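Side-chain contacts in N-terminal cyanobactin protease (Planktothrix agardhii NIES-596, PDB 4H6W), which forms the subtilisin-like protease part of a longer protein and probably acts as a serine endopeptidase in maturation of the cyanobactin prenylagaramide: residues S78-I83 with G215-L220; V92-D97 with S108-Q113; T173-G178 with K252-L257. All coordinates share one frame; numbering follows the deposited sequence.

Interaction 1: S78-I83 with G215-L220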
ATOM      1  N   SER A  78      20.568  -4.521   0.719  1.00 46.00           N
ATOM      2  CA  SER A  78      20.668  -3.109   1.079  1.00 41.54           C
ATOM      3  C   SER A  78      20.185  -2.926   2.526  1.00 41.14           C
ATOM      4  O   SER A  78      19.740  -3.884   3.161  1.00 40.96           O
ATOM      5  CB  SER A  78      19.823  -2.261   0.144  1.00 40.20           C
ATOM      6  OG  SER A  78      18.496  -2.174   0.631  1.00 41.41           O
ATOM      7  N   PRO A  79      20.244  -1.689   3.052  1.00 39.43           N
ATOM      8  CA  PRO A  79      19.815  -1.545   4.444  1.00 37.25           C
ATOM      9  C   PRO A  79      18.289  -1.669   4.671  1.00 37.15           C
ATOM     10  O   PRO A  79      17.843  -1.706   5.818  1.00 35.94           O
ATOM     11  CB  PRO A  79      20.332  -0.152   4.829  1.00 37.13           C
ATOM     12  CG  PRO A  79      21.305   0.237   3.754  1.00 38.10           C
ATOM     13  CD  PRO A  79      20.807  -0.435   2.517  1.00 38.19           C
ATOM     14  N   VAL A  80      17.507  -1.750   3.592  1.00 35.63           N
ATOM     15  CA  VAL A  80      16.067  -1.973   3.692  1.00 32.99           C
ATOM     16  C   VAL A  80      15.685  -3.185   2.838  1.00 33.32           C
ATOM     17  O   VAL A  80      16.000  -3.235   1.644  1.00 33.72           O
ATOM     18  CB  VAL A  80      15.245  -0.720   3.261  1.00 32.77           C
ATOM     19  CG1 VAL A  80      13.742  -0.958   3.413  1.00 29.66           C
ATOM     20  CG2 VAL A  80      15.668   0.502   4.070  1.00 31.31           C
ATOM     21  N   THR A  81      15.013  -4.154   3.459  1.00 31.70           N
ATOM     22  CA  THR A  81      14.473  -5.312   2.759  1.00 31.90           C
ATOM     23  C   THR A  81      13.055  -5.005   2.211  1.00 33.44           C
ATOM     24  O   THR A  81      12.048  -5.172   2.905  1.00 30.96           O
ATOM     25  CB  THR A  81      14.464  -6.542   3.686  1.00 31.91           C
ATOM     26  OG1 THR A  81      15.747  -6.678   4.311  1.00 35.17           O
ATOM     27  CG2 THR A  81      14.187  -7.790   2.914  1.00 30.97           C
ATOM     28  N   GLY A  82      12.996  -4.531   0.967  1.00 34.39           N
ATOM     29  CA  GLY A  82      11.726  -4.207   0.311  1.00 34.18           C
ATOM     30  C   GLY A  82      10.870  -5.443   0.088  1.00 34.32           C
ATOM     31  O   GLY A  82      11.394  -6.566  -0.008  1.00 34.95           O
ATOM     32  N   ILE A  83       9.557  -5.241   0.006  1.00 31.54           N
ATOM     33  CA  ILE A  83       8.626  -6.341  -0.207  1.00 30.80           C
ATOM     34  C   ILE A  83       8.678  -6.852  -1.638  1.00 32.14           C
ATOM     35  O   ILE A  83       8.624  -8.065  -1.866  1.00 33.05           O
ATOM     36  CB  ILE A  83       7.171  -5.953   0.133  1.00 30.08           C
ATOM     37  CG1 ILE A  83       7.059  -5.413   1.577  1.00 29.86           C
ATOM     38  CG2 ILE A  83       6.234  -7.120  -0.131  1.00 28.41           C
ATOM     39  CD1 ILE A  83       7.181  -6.448   2.675  1.00 30.17           C
ATOM     40  N   GLY A 215      20.616   9.014   3.598  1.00 48.13           N
ATOM     41  CA  GLY A 215      21.170   7.672   3.684  1.00 45.76           C
ATOM     42  C   GLY A 215      21.119   6.830   4.941  1.00 44.96           C
ATOM     43  O   GLY A 215      21.730   5.770   4.981  1.00 50.56           O
ATOM     44  N   GLY A 216      20.420   7.251   5.976  1.00 41.59           N
ATOM     45  CA  GLY A 216      20.235   6.314   7.082  1.00 42.88           C
ATOM     46  C   GLY A 216      19.005   5.438   6.876  1.00 43.32           C
ATOM     47  O   GLY A 216      18.448   5.362   5.767  1.00 43.45           O
ATOM     48  N   THR A 217      18.585   4.762   7.942  1.00 40.91           N
ATOM     49  CA  THR A 217      17.256   4.154   8.000  1.00 36.80           C
ATOM     50  C   THR A 217      16.605   4.558   9.304  1.00 36.78           C
ATOM     51  O   THR A 217      17.279   4.871  10.281  1.00 34.94           O
ATOM     52  CB  THR A 217      17.281   2.628   7.945  1.00 35.25           C
ATOM     53  OG1 THR A 217      17.976   2.134   9.091  1.00 35.85           O
ATOM     54  CG2 THR A 217      17.943   2.132   6.681  1.00 35.31           C
ATOM     55  N   ILE A 218      15.283   4.551   9.316  1.00 38.65           N
ATOM     56  CA  ILE A 218      14.549   4.946  10.501  1.00 37.93           C
ATOM     57  C   ILE A 218      13.346   4.020  10.621  1.00 37.91           C
ATOM     58  O   ILE A 218      12.829   3.522   9.608  1.00 39.25           O
ATOM     59  CB  ILE A 218      14.199   6.460  10.443  1.00 39.96           C
ATOM     60  CG1 ILE A 218      13.791   6.992  11.818  1.00 43.75           C
ATOM     61  CG2 ILE A 218      13.176   6.780   9.358  1.00 38.46           C
ATOM     62  CD1 ILE A 218      13.948   8.497  11.972  1.00 43.05           C
ATOM     63  N   ARG A 219      12.955   3.727  11.855  1.00 35.68           N
ATOM     64  CA  ARG A 219      11.729   2.980  12.114  1.00 34.61           C
ATOM     65  C   ARG A 219      10.637   4.004  12.380  1.00 33.42           C
ATOM     66  O   ARG A 219      10.829   4.903  13.196  1.00 31.82           O
ATOM     67  CB  ARG A 219      11.887   2.037  13.315  1.00 35.19           C
ATOM     68  CG  ARG A 219      12.960   0.975  13.126  1.00 36.54           C
ATOM     69  CD  ARG A 219      12.735  -0.287  13.956  1.00 37.77           C
ATOM     70  NE  ARG A 219      13.646  -1.337  13.485  1.00 41.70           N
ATOM     71  CZ  ARG A 219      13.301  -2.385  12.733  1.00 41.39           C
ATOM     72  NH1 ARG A 219      12.038  -2.584  12.367  1.00 40.69           N
ATOM     73  NH2 ARG A 219      14.232  -3.249  12.347  1.00 41.95           N
ATOM     74  N   LEU A 220       9.512   3.877  11.674  1.00 32.54           N
ATOM     75  CA  LEU A 220       8.358   4.782  11.836  1.00 32.20           C
ATOM     76  C   LEU A 220       7.051   4.004  12.015  1.00 32.27           C
ATOM     77  O   LEU A 220       6.936   2.856  11.573  1.00 33.25           O
ATOM     78  CB  LEU A 220       8.225   5.727  10.631  1.00 31.33           C
ATOM     79  CG  LEU A 220       9.368   6.691  10.301  1.00 32.39           C
ATOM     80  CD1 LEU A 220       9.151   7.342   8.943  1.00 30.15           C
ATOM     81  CD2 LEU A 220       9.543   7.753  11.384  1.00 32.71           C
TER
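T217 meets P79 and V80 through a single methyl group, and the chain arrives at it by way of two glycines. G215 turns with phi 130° and psi 8°, angles at which a beta carbon would collide with the carbonyl oxygen of the residue before. Next comes G216, whose carbonyl oxygen is hydrogen-bonded to H36 NE2. At T217 the side chain carries CG2 anti to the carbonyl carbon, and this methyl lies 3.8 Å from P79 CB. On V80 it meets one branch: CG2 of V80 is also 3.8 Å from CG2 of T217, the two side chains running past one another, pointing opposite ways. No hydrogen bond crosses here. Beyond T217, I218 and L220 pair through their backbones with G210 and I208, while R219 NH1 reaches D207 O. On the facing loop, S78 OG accepts from V80 N at 3.2 Å, with an N-H...O angle of 159°, and is also hydrogen-bonded to Q75 O; this closes the turn that carries P79 and V80. The contact thus sets an ST turn, in the loop after helix 63-73, against the beta hairpin 208-211/217-220 that precedes helix 223-243 in this subtilisin-like fold.

Interaction 2: V92-D97 with S108-Q113; sequences VPVFAD and SRAIEQ
A110 and V92 bury nearly equal areas here, and V94 adds a smaller share; together they make a small apolar cluster. The methyl of A110 is its centre. V94 CG1 comes to 3.4 Å from A110 CB, close for two methyl carbons, and V92 CG1 approaches the same A110 CB at 3.8 Å. V92 can do this because CG1 stands opposite its backbone N (chi1 -167°), which turns that branch to the helix. The same methyl, V92 CG1, also lies 3.9 Å from Q113 OE1, a van der Waals contact only: Q113, one helical turn on from A110, sends its extended side chain obliquely across that of V92. V94 splits its two branches. While CG1 presses on the helix, CG2 rests over the centre of the F95 ring, 4.0 Å above its plane. L28 of strand 24-28 joins the cluster, touched by V92, V94, A110 and I111. Backbone hydrogen bonds of V92 with V27 and of V94 with D29 align this segment with strand 24-28 and its end. The V94 side chain is about 5 Å from that of D29, the predicted aspartate of the charge relay system. In fold terms, helix 104-116 packs on the parallel sheet as the helix of a beta-alpha-beta crossover that leads from strand 88-91 past strand 24-28 to strand 121-124.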
ATOM      1  N   VAL A  92       5.394   9.347  -8.376  1.00 31.84           N
ATOM      2  CA  VAL A  92       4.508  10.388  -8.855  1.00 31.49           C
ATOM      3  C   VAL A  92       4.158  11.293  -7.665  1.00 32.66           C
ATOM      4  O   VAL A  92       3.172  11.050  -6.968  1.00 34.03           O
ATOM      5  CB  VAL A  92       3.244   9.769  -9.460  1.00 29.43           C
ATOM      6  CG1 VAL A  92       2.459  10.812 -10.232  1.00 28.67           C
ATOM      7  CG2 VAL A  92       3.620   8.599 -10.351  1.00 27.25           C
ATOM      8  N   PRO A  93       4.968  12.337  -7.423  1.00 33.15           N
ATOM      9  CA  PRO A  93       4.824  13.120  -6.192  1.00 35.96           C
ATOM     10  C   PRO A  93       3.494  13.875  -6.127  1.00 38.67           C
ATOM     11  O   PRO A  93       3.096  14.501  -7.105  1.00 41.43           O
ATOM     12  CB  PRO A  93       5.997  14.115  -6.259  1.00 33.66           C
ATOM     13  CG  PRO A  93       6.874  13.617  -7.359  1.00 33.77           C
ATOM     14  CD  PRO A  93       5.941  12.954  -8.330  1.00 31.95           C
ATOM     15  N   VAL A  94       2.813  13.803  -4.986  1.00 40.57           N
ATOM     16  CA  VAL A  94       1.548  14.501  -4.800  1.00 39.99           C
ATOM     17  C   VAL A  94       1.627  15.591  -3.739  1.00 43.47           C
ATOM     18  O   VAL A  94       0.676  16.349  -3.583  1.00 46.23           O
ATOM     19  CB  VAL A  94       0.370  13.547  -4.485  1.00 39.12           C
ATOM     20  CG1 VAL A  94       0.082  12.654  -5.674  1.00 38.78           C
ATOM     21  CG2 VAL A  94       0.637  12.721  -3.228  1.00 37.29           C
ATOM     22  N   PHE A  95       2.732  15.662  -2.994  1.00 47.46           N
ATOM     23  CA  PHE A  95       2.995  16.853  -2.165  1.00 50.20           C
ATOM     24  C   PHE A  95       4.423  17.356  -2.194  1.00 52.72           C
ATOM     25  O   PHE A  95       5.352  16.582  -2.403  1.00 50.48           O
ATOM     26  CB  PHE A  95       2.513  16.756  -0.693  1.00 54.02           C
ATOM     27  CG  PHE A  95       2.211  15.367  -0.189  1.00 51.17           C
ATOM     28  CD1 PHE A  95       3.210  14.425  -0.020  1.00 50.94           C
ATOM     29  CD2 PHE A  95       0.908  15.031   0.192  1.00 52.73           C
ATOM     30  CE1 PHE A  95       2.908  13.151   0.464  1.00 52.36           C
ATOM     31  CE2 PHE A  95       0.601  13.766   0.687  1.00 53.46           C
ATOM     32  CZ  PHE A  95       1.607  12.822   0.822  1.00 51.14           C
ATOM     33  N   ALA A  96       4.573  18.673  -2.016  1.00 60.97           N
ATOM     34  CA  ALA A  96       5.848  19.273  -1.617  1.00 64.10           C
ATOM     35  C   ALA A  96       6.040  18.969  -0.131  1.00 73.66           C
ATOM     36  O   ALA A  96       5.076  18.652   0.578  1.00 69.56           O
ATOM     37  CB  ALA A  96       5.856  20.763  -1.881  1.00 58.73           C
ATOM     38  N   ASP A  97       7.282  19.042   0.338  1.00 95.30           N
ATOM     39  CA  ASP A  97       7.656  18.440   1.634  1.00110.23           C
ATOM     40  C   ASP A  97       7.046  19.088   2.894  1.00112.14           C
ATOM     41  O   ASP A  97       6.193  19.983   2.802  1.00104.15           O
ATOM     42  CB  ASP A  97       9.191  18.260   1.757  1.00112.13           C
ATOM     43  CG  ASP A  97       9.991  19.461   1.236  1.00117.76           C
ATOM     44  OD1 ASP A  97       9.438  20.579   1.131  1.00123.76           O
ATOM     45  OD2 ASP A  97      11.191  19.281   0.936  1.00117.19           O
ATOM     46  N   SER A 108      -6.099  13.144  -7.961  1.00 37.39           N
ATOM     47  CA  SER A 108      -6.783  12.579  -9.100  1.00 36.03           C
ATOM     48  C   SER A 108      -5.921  12.718 -10.361  1.00 35.67           C
ATOM     49  O   SER A 108      -5.954  11.850 -11.236  1.00 35.96           O
ATOM     50  CB  SER A 108      -8.152  13.240  -9.276  1.00 37.10           C
ATOM     51  OG  SER A 108      -8.019  14.547  -9.791  1.00 38.16           O
ATOM     52  N   ARG A 109      -5.144  13.795 -10.456  1.00 35.23           N
ATOM     53  CA  ARG A 109      -4.259  13.961 -11.607  1.00 37.60           C
ATOM     54  C   ARG A 109      -3.130  12.941 -11.554  1.00 37.05           C
ATOM     55  O   ARG A 109      -2.772  12.349 -12.571  1.00 38.56           O
ATOM     56  CB  ARG A 109      -3.667  15.371 -11.671  1.00 44.09           C
ATOM     57  CG  ARG A 109      -4.620  16.460 -12.138  1.00 51.17           C
ATOM     58  CD  ARG A 109      -3.845  17.527 -12.889  1.00 60.32           C
ATOM     59  NE  ARG A 109      -4.572  18.790 -12.976  1.00 68.59           N
ATOM     60  CZ  ARG A 109      -4.498  19.769 -12.073  1.00 74.09           C
ATOM     61  NH1 ARG A 109      -3.730  19.641 -10.993  1.00 73.64           N
ATOM     62  NH2 ARG A 109      -5.199  20.884 -12.253  1.00 78.74           N
ATOM     63  N   ALA A 110      -2.578  12.728 -10.360  1.00 33.57           N
ATOM     64  CA  ALA A 110      -1.497  11.782 -10.193  1.00 31.17           C
ATOM     65  C   ALA A 110      -1.991  10.365 -10.508  1.00 31.78           C
ATOM     66  O   ALA A 110      -1.329   9.621 -11.246  1.00 30.68           O
ATOM     67  CB  ALA A 110      -0.909  11.880  -8.798  1.00 28.05           C
ATOM     68  N   ILE A 111      -3.165  10.005  -9.989  1.00 31.03           N
ATOM     69  CA  ILE A 111      -3.733   8.684 -10.283  1.00 33.35           C
ATOM     70  C   ILE A 111      -3.883   8.523 -11.795  1.00 34.04           C
ATOM     71  O   ILE A 111      -3.425   7.531 -12.363  1.00 32.56           O
ATOM     72  CB  ILE A 111      -5.080   8.436  -9.567  1.00 32.95           C
ATOM     73  CG1 ILE A 111      -4.893   8.467  -8.060  1.00 33.45           C
ATOM     74  CG2 ILE A 111      -5.665   7.086  -9.960  1.00 34.26           C
ATOM     75  CD1 ILE A 111      -6.177   8.666  -7.298  1.00 33.76           C
ATOM     76  N   GLU A 112      -4.484   9.523 -12.441  1.00 37.49           N
ATOM     77  CA  GLU A 112      -4.663   9.505 -13.889  1.00 39.48           C
ATOM     78  C   GLU A 112      -3.333   9.261 -14.605  1.00 36.98           C
ATOM     79  O   GLU A 112      -3.254   8.476 -15.551  1.00 36.22           O
ATOM     80  CB  GLU A 112      -5.324  10.790 -14.386  1.00 42.54           C
ATOM     81  CG  GLU A 112      -5.607  10.794 -15.892  1.00 48.87           C
ATOM     82  CD  GLU A 112      -6.221  12.100 -16.383  1.00 51.75           C
ATOM     83  OE1 GLU A 112      -5.549  13.155 -16.286  1.00 52.22           O
ATOM     84  OE2 GLU A 112      -7.374  12.072 -16.873  1.00 52.05           O
ATOM     85  N   GLN A 113      -2.290   9.923 -14.131  1.00 36.51           N
ATOM     86  CA  GLN A 113      -0.980   9.789 -14.746  1.00 38.48           C
ATOM     87  C   GLN A 113      -0.384   8.400 -14.492  1.00 38.46           C
ATOM     88  O   GLN A 113       0.182   7.783 -15.413  1.00 38.06           O
ATOM     89  CB  GLN A 113      -0.040  10.888 -14.269  1.00 38.71           C
ATOM     90  CG  GLN A 113       1.166  11.048 -15.170  1.00 42.81           C
ATOM     91  CD  GLN A 113       2.088  12.167 -14.729  1.00 45.42           C
ATOM     92  OE1 GLN A 113       1.998  12.650 -13.593  1.00 45.35           O
ATOM     93  NE2 GLN A 113       2.989  12.590 -15.633  1.00 44.03           N
TER

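Interaction 3: T173-G178 with K252-L257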
ATOM      1  N   THR A 173     -14.239   0.239  -4.344  1.00 29.22           N
ATOM      2  CA  THR A 173     -13.225  -0.465  -5.153  1.00 28.78           C
ATOM      3  C   THR A 173     -11.768  -0.216  -4.698  1.00 29.09           C
ATOM      4  O   THR A 173     -10.825  -0.833  -5.212  1.00 28.69           O
ATOM      5  CB  THR A 173     -13.399  -0.257  -6.687  1.00 29.16           C
ATOM      6  OG1 THR A 173     -12.906   1.037  -7.062  1.00 27.97           O
ATOM      7  CG2 THR A 173     -14.875  -0.424  -7.116  1.00 26.40           C
ATOM      8  N   VAL A 174     -11.593   0.670  -3.723  1.00 27.47           N
ATOM      9  CA  VAL A 174     -10.277   0.896  -3.143  1.00 27.20           C
ATOM     10  C   VAL A 174      -9.989  -0.152  -2.078  1.00 28.03           C
ATOM     11  O   VAL A 174     -10.911  -0.620  -1.377  1.00 27.34           O
ATOM     12  CB  VAL A 174     -10.177   2.310  -2.546  1.00 26.48           C
ATOM     13  CG1 VAL A 174      -8.861   2.496  -1.797  1.00 25.16           C
ATOM     14  CG2 VAL A 174     -10.327   3.337  -3.665  1.00 25.35           C
ATOM     15  N   LEU A 175      -8.718  -0.543  -1.963  1.00 27.28           N
ATOM     16  CA  LEU A 175      -8.307  -1.388  -0.847  1.00 27.40           C
ATOM     17  C   LEU A 175      -7.755  -0.492   0.270  1.00 28.99           C
ATOM     18  O   LEU A 175      -6.760   0.228   0.088  1.00 28.33           O
ATOM     19  CB  LEU A 175      -7.303  -2.450  -1.299  1.00 26.97           C
ATOM     20  CG  LEU A 175      -6.683  -3.406  -0.261  1.00 26.93           C
ATOM     21  CD1 LEU A 175      -7.745  -4.083   0.574  1.00 27.88           C
ATOM     22  CD2 LEU A 175      -5.813  -4.466  -0.919  1.00 25.72           C
ATOM     23  N   ALA A 176      -8.432  -0.510   1.414  1.00 29.62           N
ATOM     24  CA  ALA A 176      -8.052   0.324   2.550  1.00 29.96           C
ATOM     25  C   ALA A 176      -7.148  -0.479   3.481  1.00 30.47           C
ATOM     26  O   ALA A 176      -7.324  -1.686   3.613  1.00 30.72           O
ATOM     27  CB  ALA A 176      -9.295   0.804   3.285  1.00 28.99           C
ATOM     28  N   VAL A 177      -6.189   0.186   4.124  1.00 29.50           N
ATOM     29  CA  VAL A 177      -5.222  -0.511   4.977  1.00 29.30           C
ATOM     30  C   VAL A 177      -4.977   0.209   6.305  1.00 30.70           C
ATOM     31  O   VAL A 177      -4.495   1.353   6.322  1.00 30.40           O
ATOM     32  CB  VAL A 177      -3.869  -0.728   4.257  1.00 27.86           C
ATOM     33  CG1 VAL A 177      -2.872  -1.404   5.192  1.00 26.74           C
ATOM     34  CG2 VAL A 177      -4.071  -1.551   2.994  1.00 26.07           C
ATOM     35  N   GLY A 178      -5.324  -0.465   7.408  1.00 29.75           N
ATOM     36  CA  GLY A 178      -5.040   0.034   8.750  1.00 29.39           C
ATOM     37  C   GLY A 178      -3.777  -0.607   9.312  1.00 30.57           C
ATOM     38  O   GLY A 178      -3.135  -1.449   8.649  1.00 29.49           O
ATOM     39  N   LYS A 252      -8.709  -9.264  -8.909  1.00 33.28           N
ATOM     40  CA  LYS A 252      -8.686 -10.595  -8.284  1.00 32.83           C
ATOM     41  C   LYS A 252      -7.816 -10.552  -7.044  1.00 30.90           C
ATOM     42  O   LYS A 252      -8.138 -11.155  -6.024  1.00 31.23           O
ATOM     43  CB  LYS A 252      -8.110 -11.664  -9.218  1.00 36.82           C
ATOM     44  CG  LYS A 252      -9.093 -12.452 -10.069  1.00 42.49           C
ATOM     45  CD  LYS A 252      -8.708 -13.932 -10.026  1.00 49.79           C
ATOM     46  CE  LYS A 252      -8.550 -14.572 -11.411  1.00 56.92           C
ATOM     47  NZ  LYS A 252      -9.703 -14.404 -12.360  1.00 53.65           N
ATOM     48  N   VAL A 253      -6.702  -9.842  -7.128  1.00 29.61           N
ATOM     49  CA  VAL A 253      -5.774  -9.808  -5.998  1.00 29.69           C
ATOM     50  C   VAL A 253      -6.383  -9.078  -4.802  1.00 29.92           C
ATOM     51  O   VAL A 253      -6.268  -9.554  -3.658  1.00 30.57           O
ATOM     52  CB  VAL A 253      -4.388  -9.260  -6.397  1.00 28.53           C
ATOM     53  CG1 VAL A 253      -3.507  -9.076  -5.179  1.00 26.92           C
ATOM     54  CG2 VAL A 253      -3.730 -10.192  -7.414  1.00 27.31           C
ATOM     55  N   LYS A 254      -7.069  -7.963  -5.061  1.00 30.13           N
ATOM     56  CA  LYS A 254      -7.772  -7.246  -3.983  1.00 30.75           C
ATOM     57  C   LYS A 254      -8.689  -8.184  -3.176  1.00 29.78           C
ATOM     58  O   LYS A 254      -8.617  -8.231  -1.949  1.00 29.94           O
ATOM     59  CB  LYS A 254      -8.583  -6.079  -4.542  1.00 31.23           C
ATOM     60  CG  LYS A 254      -9.395  -5.325  -3.496  1.00 33.32           C
ATOM     61  CD  LYS A 254     -10.192  -4.182  -4.105  1.00 35.03           C
ATOM     62  CE  LYS A 254     -11.361  -4.660  -4.961  1.00 34.83           C
ATOM     63  NZ  LYS A 254     -12.574  -4.941  -4.144  1.00 34.92           N
ATOM     64  N   ASN A 255      -9.545  -8.935  -3.864  1.00 29.20           N
ATOM     65  CA  ASN A 255     -10.525  -9.779  -3.173  1.00 29.03           C
ATOM     66  C   ASN A 255      -9.888 -10.970  -2.459  1.00 29.53           C
ATOM     67  O   ASN A 255     -10.340 -11.363  -1.383  1.00 31.14           O
ATOM     68  CB  ASN A 255     -11.657 -10.201  -4.117  1.00 28.79           C
ATOM     69  CG  ASN A 255     -12.462  -9.005  -4.645  1.00 29.75           C
ATOM     70  OD1 ASN A 255     -12.487  -7.921  -4.045  1.00 27.63           O
ATOM     71  ND2 ASN A 255     -13.117  -9.202  -5.776  1.00 29.67           N
ATOM     72  N   ALA A 256      -8.825 -11.521  -3.042  1.00 29.14           N
ATOM     73  CA  ALA A 256      -8.050 -12.566  -2.385  1.00 28.49           C
ATOM     74  C   ALA A 256      -7.460 -12.042  -1.075  1.00 27.16           C
ATOM     75  O   ALA A 256      -7.580 -12.690  -0.034  1.00 26.66           O
ATOM     76  CB  ALA A 256      -6.953 -13.087  -3.309  1.00 28.12           C
ATOM     77  N   LEU A 257      -6.841 -10.867  -1.129  1.00 27.11           N
ATOM     78  CA  LEU A 257      -6.323 -10.208   0.078  1.00 27.56           C
ATOM     79  C   LEU A 257      -7.410  -9.974   1.115  1.00 29.30           C
ATOM     80  O   LEU A 257      -7.188 -10.223   2.300  1.00 33.11           O
ATOM     81  CB  LEU A 257      -5.610  -8.891  -0.257  1.00 26.47           C
ATOM     82  CG  LEU A 257      -4.235  -9.001  -0.930  1.00 27.15           C
ATOM     83  CD1 LEU A 257      -3.772  -7.635  -1.424  1.00 26.91           C
ATOM     84  CD2 LEU A 257      -3.199  -9.607   0.007  1.00 25.03           C
TER
HETATM   85  O   HOH W   1     -12.830  -2.643  -2.610  1.00 47.39           O
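K254 and L257, one turn apart on their helix, both meet L175 of strand 175-180. K254 runs its aliphatic part alongside: CG lies 4.2 Å from L175 CB, and CD lies 3.6 Å from T173 O. L257 uses one methyl, CD1, which is 3.8 Å from L175 CD2, the two leucine side chains crossing at about a right angle. The polar end of the lysine is gripped at two points. Its chain is bent at chi3 (71°) and chi4 (85°), so that NZ donates a hydrogen bond to N255 OD1 at 3.0 Å; the donor is tilted 17° from that carbonyl plane. NZ also donates to a water 2.8 Å away. That water donates in turn to V174 O, 3.0 Å from its oxygen. The ammonium group thus reaches the backbone of V174 through one water. An alanine in place of K254 would probably leave N255 OD1 and the bridging water without their ammonium partner and open a gap beside L175 CB and T173 O. Further out, L152 of strand 152-156 touches both L175 and K254, and V230 of helix 223-243 packs on L175. Helix 137-148 touches T173 and V174. V253 touches L238 of helix 223-243, and L257 meets A285 of helix 282-289; helix 250-259 sits against strands 175-180 and 152-156 with those two helices beside it.

Overall arrangement
Following the chain from its N terminus, interaction 1 opens first, in the loop after helix 63-73, and closes only at strand 217-220. Interaction 2 opens and closes within that span, a short local closure, with ten residues between its segments, running from the loop after strand 88-91 onto helix 104-116. Interaction 3 opens at strand 175-180, before interaction 1 has closed, and itself closes at helix 250-259, so the two cross; interactions 2 and 3 follow in series. None touches another, and interactions 1 and 3 sit on opposite sides of the chain's centre. Together they tie the hairpin 208-211/217-220 to the loop after helix 63-73, helix 104-116 to the loop after strand 88-91, and helix 250-259 to the parallel sheet.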